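Local atomic coordinates of HIAXHD3 (Humicola insolens, PDB entry 3ZXK), a protein that removes arabinofuranose side chains, probably from xylan, as a family 43 exo-arabinofuranosidase studied for engineering of endo-xylanase activity. Residues D95-Y100 / W129-T134; H58-L63 / Y108-P113. All coordinates share one frame; numbering follows the deposited sequence. Where two conformers were deposited one is given.

Interaction 1: residues D95-Y100 / W129-T134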
loop_
_atom_site.group_PDB
_atom_site.type_symbol
_atom_site.label_atom_id
_atom_site.label_comp_id
_atom_site.label_asym_id
_atom_site.label_seq_id
_atom_site.Cartn_x
_atom_site.Cartn_y
_atom_site.Cartn_z
ATOM N N ASP A 95 17.160 19.773 1.009
ATOM C CA ASP A 95 17.357 18.319 1.148
ATOM C C ASP A 95 16.291 17.645 2.036
ATOM O O ASP A 95 16.610 16.920 2.989
ATOM C CB ASP A 95 18.783 18.050 1.696
ATOM C CG ASP A 95 19.089 16.557 1.887
ATOM O OD1 ASP A 95 18.633 15.690 1.097
ATOM O OD2 ASP A 95 19.797 16.238 2.856
ATOM N N ARG A 96 15.031 17.883 1.703
ATOM C CA ARG A 96 13.910 17.430 2.507
ATOM C C ARG A 96 12.808 16.841 1.635
ATOM O O ARG A 96 12.419 17.434 0.604
ATOM C CB ARG A 96 13.375 18.607 3.340
ATOM C CG ARG A 96 12.197 18.276 4.244
ATOM C CD ARG A 96 11.985 19.367 5.288
ATOM N NE ARG A 96 13.175 19.536 6.121
ATOM C CZ ARG A 96 13.444 18.859 7.234
ATOM N NH1 ARG A 96 12.587 17.954 7.716
ATOM N NH2 ARG A 96 14.571 19.110 7.885
ATOM N N PHE A 97 12.293 15.689 2.046
ATOM C CA PHE A 97 11.089 15.117 1.413
ATOM C C PHE A 97 9.815 15.650 2.072
ATOM O O PHE A 97 9.745 15.743 3.309
ATOM C CB PHE A 97 11.095 13.595 1.543
ATOM C CG PHE A 97 12.120 12.890 0.678
ATOM C CD1 PHE A 97 13.424 12.693 1.150
ATOM C CD2 PHE A 97 11.772 12.354 -0.568
ATOM C CE1 PHE A 97 14.365 12.017 0.369
ATOM C CE2 PHE A 97 12.723 11.684 -1.355
ATOM C CZ PHE A 97 14.011 11.513 -0.881
ATOM N N TYR A 98 8.837 16.018 1.246
ATOM C CA TYR A 98 7.553 16.517 1.722
ATOM C C TYR A 98 6.418 15.583 1.286
ATOM O O TYR A 98 6.155 15.424 0.079
ATOM C CB TYR A 98 7.226 17.904 1.171
ATOM C CG TYR A 98 8.092 19.046 1.661
ATOM C CD1 TYR A 98 9.459 19.113 1.343
ATOM C CD2 TYR A 98 7.548 20.079 2.421
ATOM C CE1 TYR A 98 10.260 20.162 1.789
ATOM C CE2 TYR A 98 8.345 21.145 2.851
ATOM C CZ TYR A 98 9.709 21.173 2.554
ATOM O OH TYR A 98 10.475 22.240 2.959
ATOM N N TRP A 99 5.671 15.087 2.259
ATOM C CA TRP A 99 4.492 14.252 2.015
ATOM C C TRP A 99 3.271 15.022 2.470
ATOM O O TRP A 99 3.212 15.448 3.623
ATOM C CB TRP A 99 4.603 12.917 2.801
ATOM C CG TRP A 99 3.370 12.053 2.615
ATOM C CD1 TRP A 99 3.144 11.153 1.592
ATOM C CD2 TRP A 99 2.145 12.067 3.402
ATOM N NE1 TRP A 99 1.888 10.599 1.692
ATOM C CE2 TRP A 99 1.236 11.110 2.771
ATOM C CE3 TRP A 99 1.725 12.739 4.540
ATOM C CZ2 TRP A 99 -0.027 10.841 3.283
ATOM C CZ3 TRP A 99 0.438 12.475 5.034
ATOM C CH2 TRP A 99 -0.415 11.542 4.422
ATOM N N TYR A 100 2.298 15.208 1.585
ATOM C CA TYR A 100 1.044 15.821 2.030
ATOM C C TYR A 100 -0.072 14.820 1.762
ATOM O O TYR A 100 -0.099 14.200 0.683
ATOM C CB TYR A 100 0.708 17.081 1.234
ATOM C CG TYR A 100 1.636 18.258 1.393
ATOM C CD1 TYR A 100 2.832 18.345 0.665
ATOM C CD2 TYR A 100 1.302 19.317 2.265
ATOM C CE1 TYR A 100 3.678 19.450 0.811
ATOM C CE2 TYR A 100 2.145 20.421 2.413
ATOM C CZ TYR A 100 3.322 20.476 1.680
ATOM O OH TYR A 100 4.174 21.555 1.812
ATOM N N TRP A 129 16.388 8.409 6.994
ATOM C CA TRP A 129 14.951 8.660 6.992
ATOM C C TRP A 129 14.522 8.919 8.412
ATOM O O TRP A 129 14.863 8.154 9.327
ATOM C CB TRP A 129 14.184 7.441 6.499
ATOM C CG TRP A 129 14.457 7.059 5.081
ATOM C CD1 TRP A 129 15.148 5.934 4.627
ATOM C CD2 TRP A 129 14.005 7.752 3.879
ATOM N NE1 TRP A 129 15.147 5.883 3.260
ATOM C CE2 TRP A 129 14.498 6.964 2.745
ATOM C CE3 TRP A 129 13.324 8.959 3.629
ATOM C CZ2 TRP A 129 14.244 7.337 1.429
ATOM C CZ3 TRP A 129 13.077 9.319 2.298
ATOM C CH2 TRP A 129 13.539 8.529 1.228
ATOM N N ASN A 130 13.791 10.008 8.616
ATOM C CA ASN A 130 13.309 10.364 9.932
ATOM C C ASN A 130 12.109 11.256 9.749
ATOM O O ASN A 130 12.273 12.451 9.576
ATOM C CB ASN A 130 14.396 11.123 10.698
ATOM C CG ASN A 130 13.994 11.478 12.124
ATOM O OD1 ASN A 130 12.886 11.188 12.567
ATOM N ND2 ASN A 130 14.903 12.136 12.839
ATOM N N TRP A 131 10.911 10.673 9.748
ATOM C CA TRP A 131 9.726 11.444 9.376
ATOM C C TRP A 131 9.056 12.060 10.571
ATOM O O TRP A 131 8.849 11.389 11.578
ATOM C CB TRP A 131 8.753 10.490 8.693
ATOM C CG TRP A 131 9.278 9.973 7.388
ATOM C CD1 TRP A 131 10.053 8.826 7.149
ATOM C CD2 TRP A 131 9.083 10.591 6.085
ATOM N NE1 TRP A 131 10.314 8.702 5.817
ATOM C CE2 TRP A 131 9.763 9.729 5.119
ATOM C CE3 TRP A 131 8.405 11.727 5.635
ATOM C CZ2 TRP A 131 9.784 10.032 3.747
ATOM C CZ3 TRP A 131 8.405 12.020 4.255
ATOM C CH2 TRP A 131 9.089 11.192 3.336
ATOM N N GLN A 132 8.713 13.349 10.465
ATOM C CA GLN A 132 8.030 14.040 11.564
ATOM C C GLN A 132 6.862 14.815 11.007
ATOM O O GLN A 132 6.930 15.317 9.875
ATOM C CB GLN A 132 8.971 15.046 12.247
ATOM C CG GLN A 132 10.285 14.479 12.781
ATOM C CD GLN A 132 10.116 13.643 14.023
ATOM O OE1 GLN A 132 9.162 13.822 14.799
ATOM N NE2 GLN A 132 11.060 12.724 14.241
ATOM N N HIS A 133 5.816 14.965 11.816
ATOM C CA HIS A 133 4.675 15.800 11.462
ATOM C C HIS A 133 5.081 17.267 11.521
ATOM O O HIS A 133 5.529 17.754 12.561
ATOM C CB HIS A 133 3.552 15.500 12.427
ATOM C CG HIS A 133 2.325 16.318 12.194
ATOM N ND1 HIS A 133 1.602 16.840 13.204
ATOM C CD2 HIS A 133 1.729 16.737 11.020
ATOM C CE1 HIS A 133 0.571 17.536 12.700
ATOM N NE2 HIS A 133 0.649 17.481 11.362
ATOM N N THR A 134 4.926 17.965 10.408
ATOM C CA THR A 134 5.510 19.287 10.240
ATOM C C THR A 134 4.429 20.382 10.191
ATOM O O THR A 134 4.640 21.509 10.658
ATOM C CB THR A 134 6.434 19.292 8.983
ATOM O OG1 THR A 134 7.497 18.338 9.158
ATOM C CG2 THR A 134 7.008 20.678 8.681
#
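Phe-97 meets two tryptophans of 129-134, and nearly all of the close packing in this contact is theirs. The six-membered ring of Trp-129 comes over one face of the Phe-97 ring with its outer rim: CZ3 of Trp-129 lies 3.6 Å from CE1 of Phe-97, offset toward the rim of the phenyl. The two planes are inclined at 47° with centroids 4.9 Å apart, an oblique pairing. Trp-131 reaches the root of the same side chain, its CH2 3.6 Å from Phe-97 CB. With CG anti to the carbonyl carbon (chi1 -66°), the Trp-131 indole extends across to strand 96-103, and Thr-57 takes up its NE1 by a hydrogen bond. Strand 96-103 and strand 132-137, into which the loop carrying the tryptophans leads, lie two apart in a four-stranded antiparallel sheet, one blade of the five-bladed beta-propeller characteristic of family 43; strand 106-113 runs between them, and Trp-131 packs on its Ser-112. Toward Trp-99 the fit slackens, CB of that residue standing 4.2 Å from Trp-131 CZ3 while its own indole leads off toward Ser-86 and Leu-88. On the solvent side, the exposed side chains of Gln-132 and Asn-130 bond to each other instead of to 95-100: Gln-132 NE2 donates to Asn-130 OD1 at 2.9 Å, tilted 30° from the acceptor's carbonyl plane.

Interaction 2: residues H58-L63 / Y108-P113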
loop_
_atom_site.group_PDB
_atom_site.type_symbol
_atom_site.label_atom_id
_atom_site.label_comp_id
_atom_site.label_asym_id
_atom_site.label_seq_id
_atom_site.Cartn_x
_atom_site.Cartn_y
_atom_site.Cartn_z
ATOM N N HIS A 58 8.435 4.611 5.265
ATOM C CA HIS A 58 7.036 5.035 5.228
ATOM C C HIS A 58 6.996 6.467 5.688
ATOM O O HIS A 58 7.651 6.828 6.666
ATOM C CB HIS A 58 6.172 4.252 6.203
ATOM C CG HIS A 58 5.780 2.865 5.744
ATOM N ND1 HIS A 58 6.648 1.822 5.724
ATOM C CD2 HIS A 58 4.559 2.374 5.297
ATOM C CE1 HIS A 58 5.994 0.702 5.336
ATOM N NE2 HIS A 58 4.725 1.035 5.058
ATOM N N SER A 59 6.205 7.301 5.019
ATOM C CA SER A 59 6.162 8.749 5.372
ATOM C C SER A 59 5.395 9.067 6.662
ATOM O O SER A 59 5.598 10.128 7.234
ATOM C CB SER A 59 5.535 9.545 4.225
ATOM O OG SER A 59 6.361 9.495 3.095
ATOM N N VAL A 60 4.506 8.153 7.072
ATOM C CA VAL A 60 3.709 8.397 8.286
ATOM C C VAL A 60 3.949 7.247 9.271
ATOM O O VAL A 60 3.223 6.252 9.287
ATOM C CB VAL A 60 2.220 8.610 7.928
ATOM C CG1 VAL A 60 1.410 8.997 9.169
ATOM C CG2 VAL A 60 2.062 9.700 6.881
ATOM N N PRO A 61 4.988 7.364 10.099
ATOM C CA PRO A 61 5.345 6.218 10.946
ATOM C C PRO A 61 4.265 5.798 11.932
ATOM O O PRO A 61 4.243 4.623 12.311
ATOM C CB PRO A 61 6.625 6.676 11.660
ATOM C CG PRO A 61 6.789 8.140 11.372
ATOM C CD PRO A 61 6.062 8.380 10.067
ATOM N N ARG A 62 3.417 6.722 12.369
ATOM C CA ARG A 62 2.239 6.359 13.169
ATOM C C ARG A 62 1.178 7.351 12.751
ATOM O O ARG A 62 1.474 8.540 12.634
ATOM C CB ARG A 62 2.520 6.473 14.664
ATOM C CG ARG A 62 1.328 6.139 15.543
ATOM C CD ARG A 62 1.741 6.127 17.007
ATOM N NE ARG A 62 0.601 5.816 17.874
ATOM C CZ ARG A 62 0.261 4.590 18.254
ATOM N NH1 ARG A 62 0.999 3.541 17.876
ATOM N NH2 ARG A 62 -0.819 4.415 19.015
ATOM N N LEU A 63 -0.043 6.884 12.523
ATOM C CA LEU A 63 -1.100 7.734 11.982
ATOM C C LEU A 63 -1.497 8.716 13.065
ATOM O O LEU A 63 -1.811 8.317 14.164
ATOM C CB LEU A 63 -2.299 6.872 11.532
ATOM C CG LEU A 63 -1.914 5.686 10.610
ATOM C CD1 LEU A 63 -3.164 4.980 10.089
ATOM C CD2 LEU A 63 -1.068 6.139 9.424
ATOM N N TYR A 108 -2.328 17.010 6.083
ATOM C CA TYR A 108 -1.206 16.794 7.005
ATOM C C TYR A 108 0.079 16.766 6.207
ATOM O O TYR A 108 0.106 16.153 5.124
ATOM C CB TYR A 108 -1.375 15.450 7.729
ATOM C CG TYR A 108 -2.572 15.449 8.636
ATOM C CD1 TYR A 108 -3.861 15.159 8.151
ATOM C CD2 TYR A 108 -2.427 15.749 9.989
ATOM C CE1 TYR A 108 -4.969 15.188 8.988
ATOM C CE2 TYR A 108 -3.530 15.755 10.846
ATOM C CZ TYR A 108 -4.791 15.482 10.338
ATOM O OH TYR A 108 -5.877 15.510 11.186
ATOM N N LEU A 109 1.109 17.464 6.702
ATOM C CA LEU A 109 2.429 17.442 6.105
ATOM C C LEU A 109 3.386 16.693 7.007
ATOM O O LEU A 109 3.525 17.031 8.179
ATOM C CB LEU A 109 2.965 18.865 5.917
ATOM C CG LEU A 109 4.436 18.957 5.554
ATOM C CD1 LEU A 109 4.730 18.242 4.234
ATOM C CD2 LEU A 109 4.829 20.432 5.500
ATOM N N TRP A 110 4.024 15.667 6.446
ATOM C CA TRP A 110 5.099 14.952 7.115
ATOM C C TRP A 110 6.352 15.114 6.301
ATOM O O TRP A 110 6.295 15.052 5.055
ATOM C CB TRP A 110 4.761 13.473 7.217
ATOM C CG TRP A 110 3.803 13.117 8.322
ATOM C CD1 TRP A 110 2.411 13.314 8.366
ATOM C CD2 TRP A 110 4.160 12.481 9.589
ATOM N NE1 TRP A 110 1.898 12.837 9.543
ATOM C CE2 TRP A 110 2.919 12.319 10.334
ATOM C CE3 TRP A 110 5.356 12.048 10.159
ATOM C CZ2 TRP A 110 2.896 11.734 11.604
ATOM C CZ3 TRP A 110 5.330 11.468 11.434
ATOM C CH2 TRP A 110 4.123 11.300 12.135
ATOM N N THR A 111 7.483 15.401 6.960
ATOM C CA THR A 111 8.731 15.592 6.209
ATOM C C THR A 111 9.860 14.757 6.782
ATOM O O THR A 111 9.836 14.382 7.942
ATOM C CB THR A 111 9.201 17.065 6.163
ATOM O OG1 THR A 111 9.481 17.500 7.488
ATOM C CG2 THR A 111 8.127 17.988 5.534
ATOM N N SER A 112 10.861 14.491 5.954
ATOM C CA SER A 112 12.087 13.832 6.391
ATOM C C SER A 112 13.282 14.448 5.689
ATOM O O SER A 112 13.199 14.768 4.510
ATOM C CB SER A 112 12.046 12.331 6.037
ATOM O OG SER A 112 13.313 11.707 6.321
ATOM N N PRO A 113 14.428 14.539 6.387
ATOM C CA PRO A 113 15.644 14.906 5.659
ATOM C C PRO A 113 16.003 13.813 4.634
ATOM O O PRO A 113 15.534 12.678 4.749
ATOM C CB PRO A 113 16.695 14.967 6.777
ATOM C CG PRO A 113 16.232 13.985 7.785
ATOM C CD PRO A 113 14.726 14.196 7.797
#
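Ser-59 and Trp-110 bring the backbones closest, CA to CA 6.5 Å, where the chain turns a corner after strand 54-58 and Ser-59 and Val-60 form a classic beta bulge opposite Gly-41. From strand 106-113 the Trp-110 side chain points at this corner, CG anti to the carbonyl carbon (chi1 -79°), and its indole is met by four consecutive residues. Val-60 crosses it at about a right angle and sets both methyls against the ring: CG2 makes a CH-pi contact 4.0 Å from the centroid of the five-membered ring, 13° off its normal, while CG1 lies over the same face, offset toward the rim by CE2 and NE1, 3.8 Å from Trp-110 CE2. Pro-61 points back at the indole from the same side, its CD 3.5 Å from Trp-110 CZ3. Two backbone carbonyls lie on that side too, Ser-59 O at 3.4 Å from Trp-110 CB and Arg-62 O at 3.6 Å from Trp-110 CZ2; Ser-59 O is buried here without a hydrogen-bond partner. Asn-64 OD1 accepts the indole N-H, pinning the ring's rotation. With Trp-110 cut back to an alanine, the Val-60 methyls and Pro-61 are likely to be left facing a gap and Asn-64 OD1 without its donor. Arg-62 NH1 of the loop bonds Pro-339 O, while the His-133 ring of strand 132-137 meets the indole from the opposite side and Trp-99 of strand 96-103 touches Val-60.

Overall arrangement
From the N terminus, the chain leaves strand 54-58 through 58-63, makes a long excursion, forms strands 87-91 and 96-103, and returns along 106-113, where interaction 2 closes a loop of 44 intervening residues. Segment 95-100 lies within that loop, but its partner 129-134 comes after 108-113, so interaction 1, closing a loop of 28 residues, crosses it rather than nests. Interaction 1 ties strand 96-103 to the loop that leads into strand 132-137, two strands away in the same blade; interaction 2 joins the strand between to the corner leaving the preceding four-stranded blade. Their centres are 5 Å apart, connected by a probable bond from Phe-97 N to Ser-112 O, 2.8 Å, and by Trp-131 CD1 packing against His-58 O.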